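Local structure of mannan endo-1,4-beta-mannosidase (Cryptopygus antarcticus, 4OOU) at residues Arg81-Val86 and Leu339-Asn344; Leu186-Asp191 and Thr200-Gly205; Ala206-Lys211 and Gly241-Leu246; Phe343-Gly346 and Thr352-Asn355. The protein hydrolyses internal beta-1,4-mannosidic linkages in mannans, galactomannans and glucomannans, releasing mainly short manno-oligosaccharides. All coordinates share one frame; numbering follows the deposited sequence.

Contact 1: Arg81-Val86 and Leu339-Asn344; sequences RVWVHV and LTWQFN
Trp83 and Trp341, both substrate-binding residues, meet at about a right angle, CZ2 of Trp83 lying 3.8 Å from CH2 of Trp341. Their six-membered rings are inclined by 57°, so the pair is oblique rather than a stack. CG of Trp341 stands anti to the backbone N (chi1 -177°), which swings the indole out toward strand 79-86. The peptide bond before Gln342 is cis, and CB of Gln342 rests 3.5 Å above the plane of the Trp341 ring. Arg81 runs extended to the edges of both indoles: its NH1 comes at the edge of Trp341, near the ring plane, 4.0 Å from CZ3, and at the edge of Trp83, in plane. Deeper in the barrel, CB of Arg81 touches CD2 of Leu339 at 4.0 Å. The guanidinium is spoken for by salt bridges to Glu177 and Glu312, the probable nucleophile, and by hydrogen bonds to Asn43 and Asn180. With Trp341 cut back to alanine, the CZ2 corner of Trp83 would probably lose its partner and a gap open beside NH1 of Arg81. The contact itself is thus purely van der Waals: aromatic walls suited to pack against sugar rings, beside an arginine whose polar bonds go to two glutamates and two asparagines.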
loop_
_atom_site.group_PDB
_atom_site.type_symbol
_atom_site.label_atom_id
_atom_site.label_comp_id
_atom_site.label_asym_id
_atom_site.label_seq_id
_atom_site.Cartn_x
_atom_site.Cartn_y
_atom_site.Cartn_z
ATOM N N ARG A 81 6.406 2.476 3.412
ATOM C CA ARG A 81 5.012 2.736 3.038
ATOM C C ARG A 81 4.539 3.933 3.889
ATOM O O ARG A 81 4.690 3.957 5.137
ATOM C CB ARG A 81 4.175 1.504 3.313
ATOM C CG ARG A 81 2.730 1.500 2.843
ATOM C CD ARG A 81 2.092 0.195 3.274
ATOM N NE ARG A 81 0.697 0.071 2.904
ATOM C CZ ARG A 81 -0.331 -0.019 3.745
ATOM N NH1 ARG A 81 -0.157 0.028 5.073
ATOM N NH2 ARG A 81 -1.552 -0.182 3.251
ATOM N N VAL A 82 3.994 4.940 3.203
ATOM C CA VAL A 82 3.676 6.187 3.860
ATOM C C VAL A 82 2.403 6.774 3.288
ATOM O O VAL A 82 2.188 6.742 2.093
ATOM C CB VAL A 82 4.853 7.173 3.750
ATOM C CG1 VAL A 82 5.327 7.287 2.325
ATOM C CG2 VAL A 82 4.482 8.547 4.321
ATOM N N TRP A 83 1.564 7.291 4.186
ATOM C CA TRP A 83 0.181 7.634 3.905
ATOM C C TRP A 83 0.053 9.112 3.512
ATOM O O TRP A 83 0.754 9.961 4.064
ATOM C CB TRP A 83 -0.660 7.326 5.146
ATOM C CG TRP A 83 -0.879 5.856 5.445
ATOM C CD1 TRP A 83 -0.079 4.800 5.105
ATOM C CD2 TRP A 83 -1.970 5.299 6.166
ATOM N NE1 TRP A 83 -0.625 3.631 5.543
ATOM C CE2 TRP A 83 -1.782 3.912 6.203
ATOM C CE3 TRP A 83 -3.097 5.843 6.773
ATOM C CZ2 TRP A 83 -2.677 3.067 6.811
ATOM C CZ3 TRP A 83 -3.989 5.006 7.376
ATOM C CH2 TRP A 83 -3.780 3.636 7.396
ATOM N N VAL A 84 -0.844 9.406 2.564
ATOM C CA VAL A 84 -0.999 10.764 2.001
ATOM C C VAL A 84 -2.348 11.466 2.286
ATOM O O VAL A 84 -2.433 12.283 3.216
ATOM C CB VAL A 84 -0.674 10.810 0.481
ATOM C CG1 VAL A 84 -0.505 12.267 0.029
ATOM C CG2 VAL A 84 0.599 10.028 0.189
ATOM N N HIS A 85 -3.389 11.228 1.496
ATOM C CA HIS A 85 -4.639 11.929 1.790
ATOM C C HIS A 85 -5.215 11.493 3.158
ATOM O O HIS A 85 -5.621 12.345 3.973
ATOM C CB HIS A 85 -5.685 11.726 0.703
ATOM C CG HIS A 85 -5.184 12.012 -0.666
ATOM N ND1 HIS A 85 -4.232 12.975 -0.918
ATOM C CD2 HIS A 85 -5.499 11.466 -1.861
ATOM C CE1 HIS A 85 -3.954 12.986 -2.211
ATOM N NE2 HIS A 85 -4.722 12.089 -2.805
ATOM N N VAL A 86 -5.219 10.183 3.400
ATOM C CA VAL A 86 -5.732 9.609 4.664
ATOM C C VAL A 86 -7.243 9.840 4.775
ATOM O O VAL A 86 -8.004 9.111 4.141
ATOM C CB VAL A 86 -4.940 10.104 5.907
ATOM C CG1 VAL A 86 -5.336 9.357 7.171
ATOM C CG2 VAL A 86 -3.440 9.935 5.672
ATOM N N LEU A 339 6.719 -5.765 5.504
ATOM C CA LEU A 339 6.750 -4.386 6.019
ATOM C C LEU A 339 6.124 -4.329 7.386
ATOM O O LEU A 339 4.965 -4.706 7.546
ATOM C CB LEU A 339 5.945 -3.463 5.082
ATOM C CG LEU A 339 6.611 -2.629 3.984
ATOM C CD1 LEU A 339 7.749 -3.348 3.316
ATOM C CD2 LEU A 339 5.581 -2.246 2.952
ATOM N N THR A 340 6.872 -3.836 8.359
ATOM C CA THR A 340 6.413 -3.823 9.747
ATOM C C THR A 340 5.479 -2.663 9.962
ATOM O O THR A 340 5.445 -1.734 9.157
ATOM C CB THR A 340 7.594 -3.727 10.755
ATOM O OG1 THR A 340 8.485 -2.650 10.381
ATOM C CG2 THR A 340 8.379 -5.036 10.787
ATOM N N TRP A 341 4.718 -2.740 11.040
ATOM C CA TRP A 341 3.856 -1.664 11.455
ATOM C C TRP A 341 4.209 -1.275 12.916
ATOM O O TRP A 341 4.218 -2.150 13.754
ATOM C CB TRP A 341 2.382 -2.102 11.376
ATOM C CG TRP A 341 1.468 -0.975 11.734
ATOM C CD1 TRP A 341 1.072 -0.626 12.978
ATOM C CD2 TRP A 341 0.904 0.001 10.842
ATOM N NE1 TRP A 341 0.299 0.509 12.931
ATOM C CE2 TRP A 341 0.174 0.907 11.629
ATOM C CE3 TRP A 341 0.932 0.183 9.459
ATOM C CZ2 TRP A 341 -0.531 1.974 11.078
ATOM C CZ3 TRP A 341 0.246 1.247 8.913
ATOM C CH2 TRP A 341 -0.483 2.129 9.722
ATOM N N GLN A 342 4.544 -0.013 13.230
ATOM C CA GLN A 342 4.905 1.052 12.252
ATOM C C GLN A 342 5.951 1.910 12.940
ATOM O O GLN A 342 6.095 1.853 14.177
ATOM C CB GLN A 342 3.710 1.924 11.902
ATOM C CG GLN A 342 3.274 2.809 13.064
ATOM C CD GLN A 342 1.982 3.573 12.844
ATOM O OE1 GLN A 342 1.180 3.737 13.776
ATOM N NE2 GLN A 342 1.778 4.071 11.629
ATOM N N PHE A 343 6.653 2.731 12.178
ATOM C CA PHE A 343 7.887 3.322 12.696
ATOM C C PHE A 343 7.643 4.351 13.795
ATOM O O PHE A 343 8.382 4.403 14.786
ATOM C CB PHE A 343 8.728 3.923 11.579
ATOM C CG PHE A 343 10.183 3.627 11.718
ATOM C CD1 PHE A 343 10.631 2.310 11.720
ATOM C CD2 PHE A 343 11.118 4.660 11.863
ATOM C CE1 PHE A 343 11.984 2.028 11.852
ATOM C CE2 PHE A 343 12.469 4.385 12.000
ATOM C CZ PHE A 343 12.902 3.066 12.004
ATOM N N ASN A 344 6.600 5.153 13.656
ATOM C CA ASN A 344 6.278 6.115 14.717
ATOM C C ASN A 344 5.810 5.483 16.061
ATOM O O ASN A 344 5.562 6.216 17.024
ATOM C CB ASN A 344 5.230 7.084 14.215
ATOM C CG ASN A 344 3.884 6.448 14.098
ATOM O OD1 ASN A 344 3.545 5.566 14.887
ATOM N ND2 ASN A 344 3.095 6.898 13.127
#

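Contact 2: Leu186-Asp191 and Thr200-Gly205; sequences LQPGSD and TLAAQG
Pro188 and Ala202 mark the nearest backbone approach, their CA atoms 6.1 Å apart, where an extended run, Leu186-Asp191, passes a short helical turn formed by Thr200-Gln204. No hydrogen bond crosses between them; the contact is made by two leucines, a proline and an alanine. On the inner side Leu186 and Leu201 cross at about a right angle and meet through one methyl each, CD1 of Leu186 lying 3.8 Å from CD1 of Leu201. Leu186 reaches there because its CG is anti to the backbone N (chi1 -173°), while the CG of Leu201 sits beside its own backbone N. Branched leucines suit this buried position, since each can offer a methyl group. Both segments belong to the long beta-alpha loop that leads from strand 179-180 to helix 215-232 in the TIM barrel of this family 5 glycoside hydrolase, and each carries a residue known to bind substrate, Gln187 and Gln204. Between the segments lies Cys195, whose disulfide with Cys262 ties this loop to helix 260-267. Nearer the surface, CG of the Pro188 ring packs 4.1 Å from the backbone N of Ala202 and 4.2 Å from its CB. The rigid pyrrolidine offers a compact apolar surface, and the short alanine lets the turn come up close to it. Gly205 ends the turn, its N bonded to Ala202 O at 2.8 Å; its positive phi would press a side chain against the carbonyl O of Gln204.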
loop_
_atom_site.group_PDB
_atom_site.type_symbol
_atom_site.label_atom_id
_atom_site.label_comp_id
_atom_site.label_asym_id
_atom_site.label_seq_id
_atom_site.Cartn_x
_atom_site.Cartn_y
_atom_site.Cartn_z
ATOM N N LEU A 186 -16.244 -1.337 4.496
ATOM C CA LEU A 186 -17.012 -2.196 3.601
ATOM C C LEU A 186 -18.393 -2.402 4.195
ATOM O O LEU A 186 -18.507 -2.456 5.395
ATOM C CB LEU A 186 -16.295 -3.542 3.483
ATOM C CG LEU A 186 -16.680 -4.683 2.534
ATOM C CD1 LEU A 186 -16.605 -6.025 3.258
ATOM C CD2 LEU A 186 -18.034 -4.513 1.869
ATOM N N GLN A 187 -19.419 -2.490 3.342
ATOM C CA GLN A 187 -20.801 -2.861 3.727
ATOM C C GLN A 187 -21.092 -4.278 3.226
ATOM O O GLN A 187 -21.407 -4.476 2.047
ATOM C CB GLN A 187 -21.808 -1.876 3.105
ATOM C CG GLN A 187 -23.278 -2.114 3.432
ATOM C CD GLN A 187 -24.165 -1.103 2.739
ATOM O OE1 GLN A 187 -24.324 -1.133 1.536
ATOM N NE2 GLN A 187 -24.737 -0.202 3.498
ATOM N N PRO A 188 -20.954 -5.279 4.102
ATOM C CA PRO A 188 -21.085 -6.640 3.589
ATOM C C PRO A 188 -22.532 -7.017 3.232
ATOM O O PRO A 188 -23.467 -6.440 3.781
ATOM C CB PRO A 188 -20.532 -7.519 4.741
ATOM C CG PRO A 188 -19.858 -6.586 5.694
ATOM C CD PRO A 188 -20.533 -5.259 5.511
ATOM N N GLY A 189 -22.681 -7.990 2.335
ATOM C CA GLY A 189 -23.969 -8.401 1.807
ATOM C C GLY A 189 -23.825 -9.318 0.599
ATOM O O GLY A 189 -22.757 -9.415 0.005
ATOM N N SER A 190 -24.920 -9.980 0.225
ATOM C CA SER A 190 -24.923 -10.921 -0.900
ATOM C C SER A 190 -25.006 -10.240 -2.279
ATOM O O SER A 190 -25.311 -9.053 -2.357
ATOM C CB SER A 190 -26.106 -11.849 -0.714
ATOM O OG SER A 190 -26.510 -11.767 0.634
ATOM N N ASP A 191 -24.731 -11.005 -3.345
ATOM C CA ASP A 191 -24.843 -10.553 -4.745
ATOM C C ASP A 191 -24.504 -11.739 -5.649
ATOM O O ASP A 191 -23.536 -12.453 -5.379
ATOM C CB ASP A 191 -23.880 -9.399 -5.011
ATOM C CG ASP A 191 -24.067 -8.762 -6.371
ATOM O OD1 ASP A 191 -23.454 -9.252 -7.355
ATOM O OD2 ASP A 191 -24.789 -7.736 -6.444
ATOM N N THR A 200 -19.717 -13.640 3.912
ATOM C CA THR A 200 -18.910 -14.281 4.947
ATOM C C THR A 200 -18.129 -13.307 5.840
ATOM O O THR A 200 -17.580 -13.719 6.837
ATOM C CB THR A 200 -17.899 -15.230 4.302
ATOM O OG1 THR A 200 -16.998 -14.451 3.514
ATOM C CG2 THR A 200 -18.634 -16.236 3.405
ATOM N N LEU A 201 -18.070 -12.024 5.496
ATOM C CA LEU A 201 -17.029 -11.159 6.080
ATOM C C LEU A 201 -17.470 -10.497 7.366
ATOM O O LEU A 201 -16.664 -10.330 8.293
ATOM C CB LEU A 201 -16.540 -10.116 5.064
ATOM C CG LEU A 201 -16.098 -10.685 3.705
ATOM C CD1 LEU A 201 -15.404 -9.613 2.865
ATOM C CD2 LEU A 201 -15.129 -11.858 3.816
ATOM N N ALA A 202 -18.747 -10.147 7.437
ATOM C CA ALA A 202 -19.274 -9.497 8.621
ATOM C C ALA A 202 -18.793 -10.226 9.888
ATOM O O ALA A 202 -18.180 -9.604 10.763
ATOM C CB ALA A 202 -20.791 -9.448 8.566
ATOM N N ALA A 203 -19.032 -11.539 9.968
ATOM C CA ALA A 203 -18.636 -12.305 11.167
ATOM C C ALA A 203 -17.107 -12.502 11.246
ATOM O O ALA A 203 -16.559 -12.831 12.288
ATOM C CB ALA A 203 -19.364 -13.647 11.231
ATOM N N GLN A 204 -16.409 -12.295 10.145
ATOM C CA GLN A 204 -14.956 -12.240 10.216
ATOM C C GLN A 204 -14.468 -10.861 10.722
ATOM O O GLN A 204 -13.291 -10.697 10.982
ATOM C CB GLN A 204 -14.338 -12.595 8.858
ATOM C CG GLN A 204 -14.785 -13.947 8.301
ATOM C CD GLN A 204 -14.181 -15.145 9.027
ATOM O OE1 GLN A 204 -13.672 -15.048 10.161
ATOM N NE2 GLN A 204 -14.232 -16.294 8.366
ATOM N N GLY A 205 -15.376 -9.888 10.854
ATOM C CA GLY A 205 -15.100 -8.621 11.532
ATOM C C GLY A 205 -14.941 -7.395 10.639
ATOM O O GLY A 205 -14.639 -6.315 11.147
#

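Contact 3: Ala206-Lys211 and Gly241-Leu246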
loop_
_atom_site.group_PDB
_atom_site.type_symbol
_atom_site.label_atom_id
_atom_site.label_comp_id
_atom_site.label_asym_id
_atom_site.label_seq_id
_atom_site.Cartn_x
_atom_site.Cartn_y
_atom_site.Cartn_z
ATOM N N ALA A 206 -15.146 -7.545 9.327
ATOM C CA ALA A 206 -15.121 -6.402 8.425
ATOM C C ALA A 206 -16.227 -5.451 8.835
ATOM O O ALA A 206 -17.152 -5.847 9.561
ATOM C CB ALA A 206 -15.310 -6.830 6.977
ATOM N N GLY A 207 -16.132 -4.207 8.364
ATOM C CA GLY A 207 -17.123 -3.173 8.663
ATOM C C GLY A 207 -16.807 -2.418 9.930
ATOM O O GLY A 207 -17.604 -1.614 10.379
ATOM N N TRP A 208 -15.638 -2.655 10.513
ATOM C CA TRP A 208 -15.332 -2.126 11.851
ATOM C C TRP A 208 -15.275 -0.575 11.868
ATOM O O TRP A 208 -15.484 0.072 12.927
ATOM C CB TRP A 208 -14.030 -2.761 12.410
ATOM C CG TRP A 208 -12.735 -2.256 11.827
ATOM C CD1 TRP A 208 -11.987 -1.198 12.273
ATOM C CD2 TRP A 208 -12.027 -2.792 10.708
ATOM N NE1 TRP A 208 -10.875 -1.039 11.485
ATOM C CE2 TRP A 208 -10.877 -2.002 10.522
ATOM C CE3 TRP A 208 -12.259 -3.848 9.840
ATOM C CZ2 TRP A 208 -9.964 -2.240 9.506
ATOM C CZ3 TRP A 208 -11.337 -4.089 8.820
ATOM C CH2 TRP A 208 -10.207 -3.290 8.670
ATOM N N GLY A 209 -14.993 0.003 10.695
ATOM C CA GLY A 209 -15.001 1.446 10.542
ATOM C C GLY A 209 -16.374 1.997 10.225
ATOM O O GLY A 209 -16.532 3.170 9.953
ATOM N N GLY A 210 -17.384 1.161 10.319
ATOM C CA GLY A 210 -18.708 1.540 9.900
ATOM C C GLY A 210 -18.941 0.999 8.491
ATOM O O GLY A 210 -18.033 1.004 7.649
ATOM N N LYS A 211 -20.169 0.558 8.235
ATOM C CA LYS A 211 -20.477 -0.164 7.027
ATOM C C LYS A 211 -20.989 0.788 5.968
ATOM O O LYS A 211 -22.189 0.912 5.788
ATOM C CB LYS A 211 -21.478 -1.290 7.336
ATOM C CG LYS A 211 -20.814 -2.504 8.008
ATOM C CD LYS A 211 -21.694 -3.212 9.047
ATOM C CE LYS A 211 -21.327 -4.690 9.170
ATOM N NZ LYS A 211 -22.292 -5.531 9.923
ATOM N N GLY A 241 -4.044 -2.664 -0.188
ATOM C CA GLY A 241 -3.577 -3.459 0.951
ATOM C C GLY A 241 -4.758 -3.938 1.786
ATOM O O GLY A 241 -5.331 -3.170 2.563
ATOM N N SER A 242 -5.152 -5.187 1.593
ATOM C CA SER A 242 -6.256 -5.724 2.379
ATOM C C SER A 242 -5.880 -5.967 3.817
ATOM O O SER A 242 -4.702 -6.195 4.147
ATOM C CB SER A 242 -6.806 -7.003 1.778
ATOM O OG SER A 242 -7.643 -6.659 0.682
ATOM N N TRP A 243 -6.896 -5.936 4.670
ATOM C CA TRP A 243 -6.673 -6.123 6.108
ATOM C C TRP A 243 -6.226 -7.522 6.480
ATOM O O TRP A 243 -5.631 -7.688 7.517
ATOM C CB TRP A 243 -7.897 -5.672 6.911
ATOM C CG TRP A 243 -8.673 -6.637 7.707
ATOM C CD1 TRP A 243 -8.692 -6.740 9.087
ATOM C CD2 TRP A 243 -9.684 -7.524 7.228
ATOM N NE1 TRP A 243 -9.636 -7.674 9.478
ATOM C CE2 TRP A 243 -10.260 -8.164 8.362
ATOM C CE3 TRP A 243 -10.160 -7.850 5.958
ATOM C CZ2 TRP A 243 -11.264 -9.111 8.254
ATOM C CZ3 TRP A 243 -11.162 -8.811 5.852
ATOM C CH2 TRP A 243 -11.700 -9.432 7.004
ATOM N N SER A 244 -6.457 -8.493 5.591
ATOM C CA SER A 244 -6.284 -9.923 5.874
ATOM C C SER A 244 -6.116 -10.675 4.582
ATOM O O SER A 244 -6.522 -10.195 3.533
ATOM C CB SER A 244 -7.572 -10.450 6.481
ATOM O OG SER A 244 -7.384 -11.735 6.984
ATOM N N GLU A 245 -5.572 -11.881 4.674
ATOM C CA GLU A 245 -5.539 -12.845 3.555
ATOM C C GLU A 245 -6.909 -13.110 2.885
ATOM O O GLU A 245 -6.960 -13.328 1.659
ATOM C CB GLU A 245 -4.932 -14.165 4.056
ATOM C CG GLU A 245 -5.797 -14.957 5.049
ATOM C CD GLU A 245 -5.644 -14.580 6.514
ATOM O OE1 GLU A 245 -4.836 -13.695 6.895
ATOM O OE2 GLU A 245 -6.377 -15.202 7.318
ATOM N N LEU A 246 -7.987 -13.049 3.701
ATOM C CA LEU A 246 -9.381 -13.452 3.356
ATOM C C LEU A 246 -9.988 -12.940 2.060
ATOM O O LEU A 246 -11.011 -13.469 1.559
ATOM C CB LEU A 246 -10.333 -12.996 4.467
ATOM C CG LEU A 246 -10.595 -13.851 5.721
ATOM C CD1 LEU A 246 -9.726 -15.084 5.892
ATOM C CD2 LEU A 246 -10.487 -12.985 6.966
#
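Trp243 and Trp208, two substrate-binding tryptophans, press together where two barrel loops meet. Traced outward from its CB, Trp243 first meets the tip of the other indole, with CH2 of Trp208 3.8 Å from that CB. Its CG then takes both outer atoms of Trp208, and its CD1 lies 3.8 Å from CZ3 of Trp208. NE1 of Trp243 is still within 4.0 Å of CZ3 of Trp208. Thus CZ3 comes down over one face of the Trp243 indole, offset toward the rim, while CB of Ser244 covers the opposite face. The planes are 41° apart, neither stacked nor edge-to-face, and the side chains slide past each other in opposite directions. Farther out, CZ2 of Trp243 lies 4.3 Å from the backbone N of Ala206, and its tip CH2 comes 4.5 Å from CB of Ala206, a residue small enough to accept the broad ring. Trp208 reaches across because its CG lies between the backbone N and the carbonyl carbon (chi1 75°), on a type I turn from Gly207 to Gly210. A serine at Trp243 would probably strip CZ3 and CH2 of Trp208 of their support and let that indole turn. Both indoles also touch Glu181, the probable acid/base. With no hydrogen bond between the two segments, dispersion between carbon surfaces probably does most to hold this aromatic wall beside the catalytic centre.

Contact 4: Phe343-Gly346 and Thr352-Asn355; sequences FNSG and TYSN
CB of Tyr353, not its ring, makes the aromatic contact with Phe343: it stands over the centre of the Phe343 ring, 3.8 Å from the centroid and only 4° off the ring normal, a nearly ideal CH-pi interaction. The tyrosine ring itself leads away, because CG lies between the backbone N and the carbonyl carbon (chi1 76°); the two aromatic planes are merely oblique, with ring centroids 6.0 Å apart. The same CB also closes on the backbone of the loop, 3.4 Å from the carbonyl O of Phe343, and CE1 of Phe343 in turn reaches to 3.5 Å from the carbonyl O of Tyr353. A second tie is polar. The backbone N of Tyr353 donates to OG of Ser345 over 3.2 Å, a somewhat bent bond of 141°. OG, held beside its own backbone N, donates in turn to the carbonyl O of Phe343 at 3.3 Å, coming from above the carbonyl plane. One hydroxyl therefore bridges the loop and the first turn of helix 353-361, giving the first N-H of the helix a partner; Thr352, at the N-cap position, makes no side-chain capping bond. Serine fits here as a short group able to donate and accept at once. Asn344 shapes the turn: its OD1 accepts from Gly346 N at 2.9 Å, an Asx turn. Phe343 also meets Trp68 of helix 58-74 edge-to-face. This is a beta-alpha loop of the TIM barrel, joining strand 337-340 to helix 353-361 and leading into residues 346-350, inferred to help stabilise the transition state.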
loop_
_atom_site.group_PDB
_atom_site.type_symbol
_atom_site.label_atom_id
_atom_site.label_comp_id
_atom_site.label_asym_id
_atom_site.label_seq_id
_atom_site.Cartn_x
_atom_site.Cartn_y
_atom_site.Cartn_z
ATOM N N PHE A 343 6.653 2.731 12.178
ATOM C CA PHE A 343 7.887 3.322 12.696
ATOM C C PHE A 343 7.643 4.351 13.795
ATOM O O PHE A 343 8.382 4.403 14.786
ATOM C CB PHE A 343 8.728 3.923 11.579
ATOM C CG PHE A 343 10.183 3.627 11.718
ATOM C CD1 PHE A 343 10.631 2.310 11.720
ATOM C CD2 PHE A 343 11.118 4.660 11.863
ATOM C CE1 PHE A 343 11.984 2.028 11.852
ATOM C CE2 PHE A 343 12.469 4.385 12.000
ATOM C CZ PHE A 343 12.902 3.066 12.004
ATOM N N ASN A 344 6.600 5.153 13.656
ATOM C CA ASN A 344 6.278 6.115 14.717
ATOM C C ASN A 344 5.810 5.483 16.061
ATOM O O ASN A 344 5.562 6.216 17.024
ATOM C CB ASN A 344 5.230 7.084 14.215
ATOM C CG ASN A 344 3.884 6.448 14.098
ATOM O OD1 ASN A 344 3.545 5.566 14.887
ATOM N ND2 ASN A 344 3.095 6.898 13.127
ATOM N N SER A 345 5.634 4.150 16.076
ATOM C CA SER A 345 5.532 3.328 17.292
ATOM C C SER A 345 4.183 3.460 17.985
ATOM O O SER A 345 4.004 2.960 19.093
ATOM C CB SER A 345 6.675 3.627 18.290
ATOM O OG SER A 345 7.940 3.221 17.783
ATOM N N GLY A 346 3.231 4.096 17.319
ATOM C CA GLY A 346 1.964 4.406 17.932
ATOM C C GLY A 346 0.823 3.500 17.535
ATOM O O GLY A 346 0.678 3.100 16.372
ATOM N N THR A 352 8.258 -1.470 18.053
ATOM C CA THR A 352 9.235 -0.469 18.416
ATOM C C THR A 352 9.991 -0.034 17.171
ATOM O O THR A 352 10.377 -0.906 16.415
ATOM C CB THR A 352 10.153 -1.201 19.390
ATOM O OG1 THR A 352 9.620 -1.018 20.695
ATOM C CG2 THR A 352 11.494 -0.725 19.377
ATOM N N TYR A 353 10.251 1.253 16.937
ATOM C CA TYR A 353 11.138 1.589 15.780
ATOM C C TYR A 353 12.472 0.834 15.843
ATOM O O TYR A 353 13.109 0.539 14.837
ATOM C CB TYR A 353 11.393 3.104 15.625
ATOM C CG TYR A 353 12.370 3.730 16.614
ATOM C CD1 TYR A 353 13.749 3.490 16.531
ATOM C CD2 TYR A 353 11.923 4.598 17.588
ATOM C CE1 TYR A 353 14.644 4.065 17.430
ATOM C CE2 TYR A 353 12.806 5.171 18.506
ATOM C CZ TYR A 353 14.163 4.913 18.431
ATOM O OH TYR A 353 15.010 5.527 19.351
ATOM N N SER A 354 12.911 0.552 17.052
ATOM C CA SER A 354 14.164 -0.147 17.270
ATOM C C SER A 354 14.230 -1.593 16.773
ATOM O O SER A 354 15.168 -1.999 16.090
ATOM C CB SER A 354 14.534 -0.097 18.759
ATOM O OG SER A 354 15.546 0.847 18.932
ATOM N N ASN A 355 13.293 -2.419 17.154
ATOM C CA ASN A 355 13.463 -3.761 16.748
ATOM C C ASN A 355 12.831 -3.933 15.359
ATOM O O ASN A 355 13.204 -4.822 14.618
ATOM C CB ASN A 355 13.110 -4.767 17.886
ATOM C CG ASN A 355 11.720 -5.339 17.796
ATOM O OD1 ASN A 355 11.566 -6.528 17.781
ATOM N ND2 ASN A 355 10.723 -4.508 17.808
#

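How the contacts relate
Contact 1 is the buried one, near the centre of the chain at the ends of two strands, whereas contacts 2 and 3 lie in loops and contact 4 joins a loop to a helix start; all three are only partly buried. Contacts 1 and 3 both pair substrate-binding tryptophans obliquely; their centres are about 17 Å apart, on walls of one catalytic cleft. Contact 2 is purely aliphatic and lies farther out, yet it abuts contact 3 directly, since Lys211 packs on Leu186 and Pro188, and Gln204 on Trp243. Contact 4 shares Phe343 and Asn344 with contact 1 and carries the chain outward from strand to helix; it alone adds a hydrogen bond between its segments, where the helix begins.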